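Local coordinates for protein UDP-N-acetylglucosamine 2-epimerase (PDB 4NES) that probably catalyses the reversible epimerization at C-2 of UDP-N-acetylglucosamine to UDP-N-acetylmannosamine, working as a homodimer with a GT-B fold, at residues H31-N36 with P56-N61; T35-S40 with T96-A101; V90-D95 with I111-V116. All coordinates share one frame; numbering follows the deposited sequence.

Interaction 1: H31-N36 with P56-N61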
loop_
_atom_site.group_PDB
_atom_site.type_symbol
_atom_site.label_atom_id
_atom_site.label_comp_id
_atom_site.label_asym_id
_atom_site.label_seq_id
_atom_site.Cartn_x
_atom_site.Cartn_y
_atom_site.Cartn_z
ATOM N N HIS A 31 5.881 -7.614 -22.700
ATOM C CA HIS A 31 5.591 -9.002 -22.384
ATOM C C HIS A 31 4.708 -9.070 -21.157
ATOM O O HIS A 31 4.486 -8.056 -20.487
ATOM C CB HIS A 31 6.881 -9.812 -22.172
ATOM C CG HIS A 31 7.543 -10.244 -23.450
ATOM N ND1 HIS A 31 8.615 -9.587 -23.992
ATOM C CD2 HIS A 31 7.253 -11.268 -24.299
ATOM C CE1 HIS A 31 8.978 -10.183 -25.122
ATOM N NE2 HIS A 31 8.164 -11.200 -25.325
ATOM N N ILE A 32 4.215 -10.271 -20.871
ATOM C CA ILE A 32 3.302 -10.496 -19.762
ATOM C C ILE A 32 4.000 -11.303 -18.683
ATOM O O ILE A 32 4.645 -12.331 -18.956
ATOM C CB ILE A 32 2.049 -11.274 -20.216
ATOM C CG1 ILE A 32 1.295 -10.493 -21.297
ATOM C CG2 ILE A 32 1.148 -11.599 -19.027
ATOM C CD1 ILE A 32 0.183 -11.294 -21.959
ATOM N N ILE A 33 3.862 -10.825 -17.451
ATOM C CA ILE A 33 4.217 -11.583 -16.261
ATOM C C ILE A 33 2.912 -12.049 -15.618
ATOM O O ILE A 33 2.075 -11.238 -15.210
ATOM C CB ILE A 33 4.990 -10.719 -15.244
ATOM C CG1 ILE A 33 6.296 -10.183 -15.850
ATOM C CG2 ILE A 33 5.258 -11.518 -13.966
ATOM C CD1 ILE A 33 6.952 -9.117 -14.983
ATOM N N HIS A 34 2.732 -13.363 -15.548
ATOM C CA HIS A 34 1.531 -13.955 -14.971
ATOM C C HIS A 34 1.883 -14.471 -13.570
ATOM O O HIS A 34 2.803 -15.275 -13.422
ATOM C CB HIS A 34 1.083 -15.111 -15.872
ATOM C CG HIS A 34 -0.346 -15.532 -15.705
ATOM N ND1 HIS A 34 -1.033 -15.429 -14.507
ATOM C CD2 HIS A 34 -1.214 -16.086 -16.580
ATOM C CE1 HIS A 34 -2.258 -15.886 -14.663
ATOM N NE2 HIS A 34 -2.398 -16.297 -15.916
ATOM N N THR A 35 1.179 -14.006 -12.539
ATOM C CA THR A 35 1.429 -14.527 -11.196
ATOM C C THR A 35 0.821 -15.908 -11.016
ATOM O O THR A 35 1.145 -16.617 -10.053
ATOM C CB THR A 35 0.836 -13.629 -10.107
ATOM O OG1 THR A 35 -0.582 -13.539 -10.316
ATOM C CG2 THR A 35 1.463 -12.246 -10.146
ATOM N N ASN A 36 -0.089 -16.269 -11.919
ATOM C CA ASN A 36 -0.840 -17.512 -11.822
ATOM C C ASN A 36 -1.616 -17.575 -10.518
ATOM O O ASN A 36 -1.766 -18.647 -9.934
ATOM C CB ASN A 36 0.065 -18.740 -11.998
ATOM C CG ASN A 36 1.002 -18.607 -13.183
ATOM O OD1 ASN A 36 2.209 -18.490 -13.004
ATOM N ND2 ASN A 36 0.453 -18.622 -14.401
ATOM N N PRO A 56 2.357 -15.870 -21.582
ATOM C CA PRO A 56 3.201 -15.060 -20.705
ATOM C C PRO A 56 4.671 -15.452 -20.839
ATOM O O PRO A 56 4.985 -16.628 -21.055
ATOM C CB PRO A 56 2.700 -15.436 -19.312
ATOM C CG PRO A 56 1.265 -15.797 -19.515
ATOM C CD PRO A 56 1.247 -16.511 -20.851
ATOM N N LYS A 57 5.561 -14.474 -20.720
ATOM C CA LYS A 57 6.989 -14.759 -20.703
ATOM C C LYS A 57 7.398 -15.372 -19.365
ATOM O O LYS A 57 8.307 -16.206 -19.304
ATOM C CB LYS A 57 7.793 -13.486 -20.974
ATOM C CG LYS A 57 9.284 -13.732 -21.114
ATOM C CD LYS A 57 10.018 -12.480 -21.542
ATOM C CE LYS A 57 11.515 -12.736 -21.588
ATOM N NZ LYS A 57 12.249 -11.606 -22.230
ATOM N N TYR A 58 6.720 -14.954 -18.295
ATOM C CA TYR A 58 6.989 -15.465 -16.956
ATOM C C TYR A 58 5.710 -15.967 -16.318
ATOM O O TYR A 58 4.671 -15.308 -16.390
ATOM C CB TYR A 58 7.602 -14.380 -16.057
ATOM C CG TYR A 58 8.994 -13.997 -16.475
ATOM C CD1 TYR A 58 10.088 -14.710 -16.015
ATOM C CD2 TYR A 58 9.217 -12.936 -17.340
ATOM C CE1 TYR A 58 11.374 -14.380 -16.402
ATOM C CE2 TYR A 58 10.504 -12.599 -17.737
ATOM C CZ TYR A 58 11.575 -13.324 -17.263
ATOM O OH TYR A 58 12.861 -13.001 -17.647
ATOM N N ASN A 59 5.800 -17.145 -15.709
ATOM C CA ASN A 59 4.736 -17.690 -14.875
ATOM C C ASN A 59 5.306 -17.912 -13.485
ATOM O O ASN A 59 6.246 -18.695 -13.308
ATOM C CB ASN A 59 4.237 -19.010 -15.454
ATOM C CG ASN A 59 3.511 -18.829 -16.757
ATOM O OD1 ASN A 59 2.344 -18.433 -16.784
ATOM N ND2 ASN A 59 4.192 -19.136 -17.860
ATOM N N LEU A 60 4.762 -17.211 -12.497
ATOM C CA LEU A 60 5.343 -17.238 -11.157
ATOM C C LEU A 60 4.768 -18.356 -10.280
ATOM O O LEU A 60 5.344 -18.694 -9.244
ATOM C CB LEU A 60 5.176 -15.876 -10.474
ATOM C CG LEU A 60 5.652 -14.685 -11.307
ATOM C CD1 LEU A 60 5.562 -13.398 -10.513
ATOM C CD2 LEU A 60 7.069 -14.900 -11.813
ATOM N N ASN A 61 3.637 -18.920 -10.705
ATOM C CA ASN A 61 3.038 -20.088 -10.048
ATOM C C ASN A 61 2.716 -19.863 -8.565
ATOM O O ASN A 61 2.919 -20.751 -7.739
ATOM C CB ASN A 61 3.943 -21.314 -10.211
ATOM C CG ASN A 61 4.280 -21.602 -11.658
ATOM O OD1 ASN A 61 5.453 -21.721 -12.023
ATOM N ND2 ASN A 61 3.259 -21.726 -12.490
#
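I33 with Y58 and H34 with N59 form two parallel bridges, where H34 N donates to Y58 O at 2.9 Å and L60 N to H34 O at the same length. I32 O takes K57 N at 2.9 Å and a weak bond from Y58 N. Beyond the strands the N36 amide takes over the pairing. Its OD1 receives N61 N at 2.7 Å, in the carbonyl plane and on a lone pair. Its ND2 donates almost straight to N59 OD1 at 3.0 Å, and the two amides lie nearly coplanar. Both ends of this amide are therefore used, which fixes its rotation. The N36 backbone N donates to H34 ND1, well out of the ring plane. P56 CG meets the H34 ring at its edge. I33 CG2 packs on L60 CD1 at 3.9 Å. Where the pair begins, the extended K57 chain lays CD over one face of the H31 ring, a CH-pi contact. The contact joins the two strands of the beta-alpha-beta unit 30-34, 45-50, 58-59, at one margin of the seven-stranded parallel sheet. D44 holds H34 NE2. I33, Y58 and L60 pack on helix 67-85, and strand 3-7 pairs with the far side of strand 30-34.

Interaction 2: T35-S40 with T96-A101. With UD1 (uridine-diphosphate-N-acetylglucosamine), chain B.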
loop_
_atom_site.group_PDB
_atom_site.type_symbol
_atom_site.label_atom_id
_atom_site.label_comp_id
_atom_site.label_asym_id
_atom_site.label_seq_id
_atom_site.Cartn_x
_atom_site.Cartn_y
_atom_site.Cartn_z
ATOM N N THR A 35 1.179 -14.006 -12.539
ATOM C CA THR A 35 1.429 -14.527 -11.196
ATOM C C THR A 35 0.821 -15.908 -11.016
ATOM O O THR A 35 1.145 -16.617 -10.053
ATOM C CB THR A 35 0.836 -13.629 -10.107
ATOM O OG1 THR A 35 -0.582 -13.539 -10.316
ATOM C CG2 THR A 35 1.463 -12.246 -10.146
ATOM N N ASN A 36 -0.089 -16.269 -11.919
ATOM C CA ASN A 36 -0.840 -17.512 -11.822
ATOM C C ASN A 36 -1.616 -17.575 -10.518
ATOM O O ASN A 36 -1.766 -18.647 -9.934
ATOM C CB ASN A 36 0.065 -18.740 -11.998
ATOM C CG ASN A 36 1.002 -18.607 -13.183
ATOM O OD1 ASN A 36 2.209 -18.490 -13.004
ATOM N ND2 ASN A 36 0.453 -18.622 -14.401
ATOM N N GLN A 37 -2.102 -16.415 -10.076
ATOM C CA GLN A 37 -3.048 -16.354 -8.970
ATOM C C GLN A 37 -4.234 -17.254 -9.289
ATOM O O GLN A 37 -4.671 -18.045 -8.454
ATOM C CB GLN A 37 -3.511 -14.913 -8.716
ATOM C CG GLN A 37 -4.465 -14.841 -7.532
ATOM C CD GLN A 37 -4.900 -13.431 -7.160
ATOM O OE1 GLN A 37 -4.255 -12.433 -7.502
ATOM N NE2 GLN A 37 -6.015 -13.348 -6.461
ATOM N N HIS A 38 -4.743 -17.122 -10.515
ATOM C CA HIS A 38 -5.698 -18.075 -11.079
ATOM C C HIS A 38 -4.959 -19.055 -11.971
ATOM O O HIS A 38 -4.036 -18.662 -12.690
ATOM C CB HIS A 38 -6.782 -17.349 -11.867
ATOM C CG HIS A 38 -7.797 -16.688 -10.993
ATOM N ND1 HIS A 38 -8.919 -16.071 -11.481
ATOM C CD2 HIS A 38 -7.840 -16.575 -9.645
ATOM C CE1 HIS A 38 -9.634 -15.610 -10.464
ATOM N NE2 HIS A 38 -8.995 -15.901 -9.342
ATOM N N TYR A 39 -5.372 -20.322 -11.924
ATOM C CA TYR A 39 -4.615 -21.416 -12.535
ATOM C C TYR A 39 -5.531 -22.482 -13.130
ATOM O O TYR A 39 -5.128 -23.195 -14.056
ATOM C CB TYR A 39 -3.676 -22.059 -11.503
ATOM C CG TYR A 39 -4.338 -22.243 -10.166
ATOM C CD1 TYR A 39 -5.064 -23.383 -9.876
ATOM C CD2 TYR A 39 -4.258 -21.252 -9.199
ATOM C CE1 TYR A 39 -5.691 -23.542 -8.658
ATOM C CE2 TYR A 39 -4.885 -21.394 -7.975
ATOM C CZ TYR A 39 -5.592 -22.544 -7.706
ATOM O OH TYR A 39 -6.222 -22.691 -6.497
ATOM N N SER A 40 -6.746 -22.613 -12.602
ATOM C CA SER A 40 -7.698 -23.568 -13.167
ATOM C C SER A 40 -7.943 -23.184 -14.621
ATOM O O SER A 40 -8.022 -21.999 -14.941
ATOM C CB SER A 40 -9.019 -23.561 -12.390
ATOM O OG SER A 40 -8.828 -23.992 -11.055
ATOM N N THR A 96 -6.973 -6.732 -7.699
ATOM C CA THR A 96 -6.653 -8.020 -7.094
ATOM C C THR A 96 -5.344 -7.920 -6.322
ATOM O O THR A 96 -4.631 -6.920 -6.420
ATOM C CB THR A 96 -6.530 -9.110 -8.168
ATOM O OG1 THR A 96 -5.396 -8.814 -8.993
ATOM C CG2 THR A 96 -7.785 -9.152 -9.034
ATOM N N ASN A 97 -5.013 -8.961 -5.564
ATOM C CA ASN A 97 -3.723 -8.980 -4.875
ATOM C C ASN A 97 -2.545 -8.893 -5.848
ATOM O O ASN A 97 -1.516 -8.309 -5.523
ATOM C CB ASN A 97 -3.583 -10.207 -3.974
ATOM C CG ASN A 97 -4.410 -10.102 -2.713
ATOM O OD1 ASN A 97 -4.968 -9.048 -2.399
ATOM N ND2 ASN A 97 -4.485 -11.201 -1.969
ATOM N N THR A 98 -2.712 -9.459 -7.042
ATOM C CA THR A 98 -1.695 -9.360 -8.074
ATOM C C THR A 98 -1.404 -7.903 -8.431
ATOM O O THR A 98 -0.242 -7.518 -8.593
ATOM C CB THR A 98 -2.124 -10.131 -9.326
ATOM O OG1 THR A 98 -2.053 -11.539 -9.052
ATOM C CG2 THR A 98 -1.214 -9.794 -10.495
ATOM N N VAL A 99 -2.456 -7.091 -8.532
ATOM C CA VAL A 99 -2.314 -5.677 -8.872
ATOM C C VAL A 99 -1.494 -4.945 -7.813
ATOM O O VAL A 99 -0.547 -4.219 -8.127
ATOM C CB VAL A 99 -3.693 -5.009 -9.003
ATOM C CG1 VAL A 99 -3.564 -3.497 -9.139
ATOM C CG2 VAL A 99 -4.443 -5.608 -10.174
ATOM N N LEU A 100 -1.866 -5.129 -6.553
ATOM C CA LEU A 100 -1.151 -4.471 -5.471
ATOM C C LEU A 100 0.308 -4.905 -5.430
ATOM O O LEU A 100 1.199 -4.074 -5.302
ATOM C CB LEU A 100 -1.817 -4.758 -4.129
ATOM C CG LEU A 100 -1.067 -4.191 -2.923
ATOM C CD1 LEU A 100 -1.033 -2.673 -2.993
ATOM C CD2 LEU A 100 -1.696 -4.661 -1.601
ATOM N N ALA A 101 0.560 -6.203 -5.570
ATOM C CA ALA A 101 1.928 -6.707 -5.479
ATOM C C ALA A 101 2.773 -6.142 -6.616
ATOM O O ALA A 101 3.902 -5.700 -6.404
ATOM C CB ALA A 101 1.949 -8.223 -5.486
HETATM C "C1'" UD1 B . -9.817 -12.997 -6.777
HETATM C "C2'" UD1 B . -9.755 -11.537 -6.449
HETATM C "C3'" UD1 B . -11.023 -10.880 -6.706
HETATM C "C4'" UD1 B . -11.533 -11.107 -8.064
HETATM C "C5'" UD1 B . -11.517 -12.578 -8.396
HETATM C "C6'" UD1 B . -11.832 -12.842 -9.820
HETATM C "C7'" UD1 B . -8.120 -10.987 -4.550
HETATM C "C8'" UD1 B . -7.932 -10.836 -3.070
HETATM N "N2'" UD1 B . -9.437 -11.362 -5.009
HETATM O "O1'" UD1 B . -10.742 -13.605 -5.949
HETATM O "O3'" UD1 B . -10.883 -9.466 -6.473
HETATM O "O4'" UD1 B . -12.854 -10.608 -8.199
HETATM O "O5'" UD1 B . -10.227 -13.136 -8.167
HETATM O "O6'" UD1 B . -12.487 -14.033 -10.054
HETATM O "O7'" UD1 B . -7.182 -10.802 -5.330
HETATM N N1 UD1 B . -9.521 -21.130 -6.906
HETATM C C2 UD1 B . -9.437 -22.192 -7.709
HETATM N N3 UD1 B . -8.865 -22.090 -8.907
HETATM C C4 UD1 B . -8.346 -20.930 -9.330
HETATM C C5 UD1 B . -8.418 -19.804 -8.522
HETATM C C6 UD1 B . -9.028 -19.926 -7.284
HETATM O O2 UD1 B . -9.893 -23.265 -7.363
HETATM O O4 UD1 B . -7.761 -20.848 -10.560
HETATM C C1B UD1 B . -10.171 -21.220 -5.577
HETATM C C2B UD1 B . -9.289 -21.686 -4.491
HETATM O "O2'" UD1 B . -10.029 -22.467 -3.586
HETATM C C3B UD1 B . -8.868 -20.459 -3.855
HETATM C C4B UD1 B . -10.095 -19.629 -3.943
HETATM O O4B UD1 B . -10.698 -19.951 -5.182
HETATM O O3B UD1 B . -8.407 -20.609 -2.535
HETATM C C5B UD1 B . -9.811 -18.170 -3.900
HETATM O O5B UD1 B . -8.850 -17.720 -4.822
HETATM P PA UD1 B . -8.274 -16.283 -4.715
HETATM O O1A UD1 B . -7.600 -16.133 -3.386
HETATM O O2A UD1 B . -7.340 -16.058 -5.859
HETATM O O3A UD1 B . -9.463 -15.266 -4.712
HETATM P PB UD1 B . -10.726 -15.159 -5.680
HETATM O O1B UD1 B . -11.941 -15.480 -4.873
HETATM O O2B UD1 B . -10.517 -15.954 -6.939
#
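Q37 reaches across to T98 and to UDP-N-acetylglucosamine with one extended side chain. Its CG stands anti to the backbone N (chi1 -178°), which carries the amide to the start of helix 97-108. CB lies 3.7 Å from T98 OG1. CG passes 3.5 Å from O2A of the ligand. CD lies between that O2A and T98 OG1. At the tip, OE1 accepts from T98 OG1 at 2.8 Å, the hydroxyl lying within the plane of the amide carbonyl, at a lone pair; T98 N adds a weak bond. NE2 spends both hydrogens on the ligand: one goes to the acetyl oxygen O7' at 3.0 Å, the other to the phosphate oxygen O2A at 3.1 Å. The amide is thus held at both ends and probably cannot turn over. T35 and T98 meet tip to tip, their OG1 atoms 2.8 Å apart, and T35 OG1 also accepts from Q37 N in an ST turn. N97 N gives O7' a second donor at the helix start. H38 NE2 binds O2B, while S40 N and Y39 N share the uracil O4, which lies over one face of the Y39 ring. This is the sugar-nucleotide pocket. The loop after strand 30-34 forms one wall and the start of helix 97-108 another. M74 of helix 67-85 touches both Q37 and T98, and L100 packs on helix 128-138 and on L104 of the second subunit.

Interaction 3: V90-D95 with I111-V116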
loop_
_atom_site.group_PDB
_atom_site.type_symbol
_atom_site.label_atom_id
_atom_site.label_comp_id
_atom_site.label_asym_id
_atom_site.label_seq_id
_atom_site.Cartn_x
_atom_site.Cartn_y
_atom_site.Cartn_z
ATOM N N VAL A 90 5.304 -0.533 -15.756
ATOM C CA VAL A 90 4.530 -1.714 -15.394
ATOM C C VAL A 90 3.047 -1.372 -15.467
ATOM O O VAL A 90 2.603 -0.355 -14.921
ATOM C CB VAL A 90 4.924 -2.202 -13.982
ATOM C CG1 VAL A 90 3.837 -3.076 -13.352
ATOM C CG2 VAL A 90 6.249 -2.944 -14.038
ATOM N N VAL A 91 2.282 -2.219 -16.150
ATOM C CA VAL A 91 0.842 -2.028 -16.269
ATOM C C VAL A 91 0.124 -3.069 -15.417
ATOM O O VAL A 91 0.406 -4.266 -15.528
ATOM C CB VAL A 91 0.379 -2.164 -17.734
ATOM C CG1 VAL A 91 -1.130 -2.146 -17.822
ATOM C CG2 VAL A 91 0.947 -1.033 -18.582
ATOM N N VAL A 92 -0.786 -2.608 -14.554
ATOM C CA VAL A 92 -1.641 -3.497 -13.771
ATOM C C VAL A 92 -3.080 -3.038 -13.899
ATOM O O VAL A 92 -3.351 -1.842 -14.038
ATOM C CB VAL A 92 -1.230 -3.550 -12.289
ATOM C CG1 VAL A 92 0.082 -4.317 -12.137
ATOM C CG2 VAL A 92 -1.146 -2.148 -11.695
ATOM N N GLN A 93 -4.005 -3.994 -13.854
ATOM C CA GLN A 93 -5.415 -3.696 -14.083
ATOM C C GLN A 93 -6.255 -4.102 -12.904
ATOM O O GLN A 93 -6.299 -5.271 -12.547
ATOM C CB GLN A 93 -5.937 -4.450 -15.318
ATOM C CG GLN A 93 -7.368 -4.068 -15.772
ATOM C CD GLN A 93 -8.475 -4.627 -14.888
ATOM O OE1 GLN A 93 -8.507 -5.815 -14.581
ATOM N NE2 GLN A 93 -9.384 -3.761 -14.474
ATOM N N GLY A 94 -6.949 -3.138 -12.323
ATOM C CA GLY A 94 -7.979 -3.451 -11.345
ATOM C C GLY A 94 -7.543 -3.461 -9.888
ATOM O O GLY A 94 -6.891 -2.531 -9.394
ATOM N N ASP A 95 -7.924 -4.520 -9.183
ATOM C CA ASP A 95 -7.892 -4.465 -7.727
ATOM C C ASP A 95 -7.615 -5.800 -7.018
ATOM O O ASP A 95 -7.961 -5.974 -5.842
ATOM C CB ASP A 95 -9.208 -3.865 -7.230
ATOM C CG ASP A 95 -10.413 -4.610 -7.749
ATOM O OD1 ASP A 95 -10.266 -5.781 -8.158
ATOM O OD2 ASP A 95 -11.515 -4.028 -7.761
ATOM N N ILE A 111 10.120 2.165 -10.859
ATOM C CA ILE A 111 9.562 1.895 -12.181
ATOM C C ILE A 111 8.151 2.453 -12.210
ATOM O O ILE A 111 7.339 2.143 -11.334
ATOM C CB ILE A 111 9.495 0.379 -12.459
ATOM C CG1 ILE A 111 10.901 -0.223 -12.494
ATOM C CG2 ILE A 111 8.750 0.095 -13.775
ATOM C CD1 ILE A 111 10.922 -1.747 -12.503
ATOM N N ASP A 112 7.845 3.274 -13.210
ATOM C CA ASP A 112 6.513 3.872 -13.323
ATOM C C ASP A 112 5.411 2.816 -13.382
ATOM O O ASP A 112 5.502 1.838 -14.135
ATOM C CB ASP A 112 6.411 4.759 -14.568
ATOM C CG ASP A 112 7.197 6.054 -14.444
ATOM O OD1 ASP A 112 7.760 6.337 -13.367
ATOM O OD2 ASP A 112 7.244 6.801 -15.445
ATOM N N VAL A 113 4.361 3.033 -12.594
ATOM C CA VAL A 113 3.208 2.145 -12.583
ATOM C C VAL A 113 2.028 2.787 -13.307
ATOM O O VAL A 113 1.652 3.935 -13.018
ATOM C CB VAL A 113 2.793 1.818 -11.138
ATOM C CG1 VAL A 113 1.501 1.009 -11.112
ATOM C CG2 VAL A 113 3.925 1.078 -10.426
ATOM N N ALA A 114 1.457 2.053 -14.256
ATOM C CA ALA A 114 0.242 2.487 -14.932
ATOM C C ALA A 114 -0.914 1.621 -14.459
ATOM O O ALA A 114 -0.899 0.406 -14.641
ATOM C CB ALA A 114 0.404 2.369 -16.437
ATOM N N HIS A 115 -1.903 2.247 -13.834
ATOM C CA HIS A 115 -3.034 1.535 -13.264
ATOM C C HIS A 115 -4.263 1.703 -14.141
ATOM O O HIS A 115 -4.820 2.801 -14.255
ATOM C CB HIS A 115 -3.332 2.041 -11.851
ATOM C CG HIS A 115 -4.337 1.216 -11.125
ATOM N ND1 HIS A 115 -5.072 1.710 -10.063
ATOM C CD2 HIS A 115 -4.723 -0.075 -11.273
ATOM C CE1 HIS A 115 -5.871 0.767 -9.606
ATOM N NE2 HIS A 115 -5.682 -0.330 -10.328
ATOM N N VAL A 116 -4.681 0.594 -14.740
ATOM C CA VAL A 116 -5.866 0.559 -15.582
ATOM C C VAL A 116 -7.069 0.296 -14.684
ATOM O O VAL A 116 -7.038 -0.622 -13.864
ATOM C CB VAL A 116 -5.725 -0.543 -16.644
ATOM C CG1 VAL A 116 -6.973 -0.625 -17.533
ATOM C CG2 VAL A 116 -4.479 -0.307 -17.493
#
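A beta-alpha-beta crossover of the Rossmann-like N-terminal half of this GT-B fold joins V90-D95 to I111-V116. The two strands run parallel, with helix 97-108 between them in the chain. Their axes come within 4.7 Å and differ by 23° in direction. Backbone bonds alternate along the pair: V90 N to D112 O, A114 N to V90 O, V92 N to A114 O, V116 N to V92 O, and G94 N to V116 O. A114 N to V90 O is the shortest of these, at 2.7 Å. V91, Q93, A114 and V116 lie on one face of the sheet. There V91 CG1 meets V116 CG2 at 3.8 Å, and Q93 crosses V116 at about a right angle. Q93 and V116 pack on helix 10-23. V90, V92, V113 and H115 share the other face, where V92 and V113 touch helix 97-108. With chi1 at -171° the imidazole of H115 extends away from its backbone N, and its edge reaches G94. H115 NE2 donates to G94 O at 2.7 Å, along a lone pair and close to the ring plane. D137 holds its ND1. Replacing H115 by an alanine would probably leave G94 O without its imidazole donor and D137 without its partner. V92 O also sits at the ring edge, 3.6 Å from H115 CD2.

Overall arrangement
All three contacts belong to the seven-stranded parallel sheet or to the loops and helix at its strand ends. Interaction 1 lies at one margin and interaction 3 further across; their centres are about 15 Å apart and they do not touch. Interaction 2 continues from the 31-36 segment of interaction 1, sharing T35 and N36, and their centres are about 10 Å apart. It meets interaction 3 through V99, whose CG1 lies 3.8 Å from V92 CG2. Interaction 2 alone bonds UDP-N-acetylglucosamine. The T96 side chain is about 6 Å from the bound UDP, and the Q93 side chain about 7 Å. The T96 side chain is about 8 Å from that of H207, the probable active-site residue.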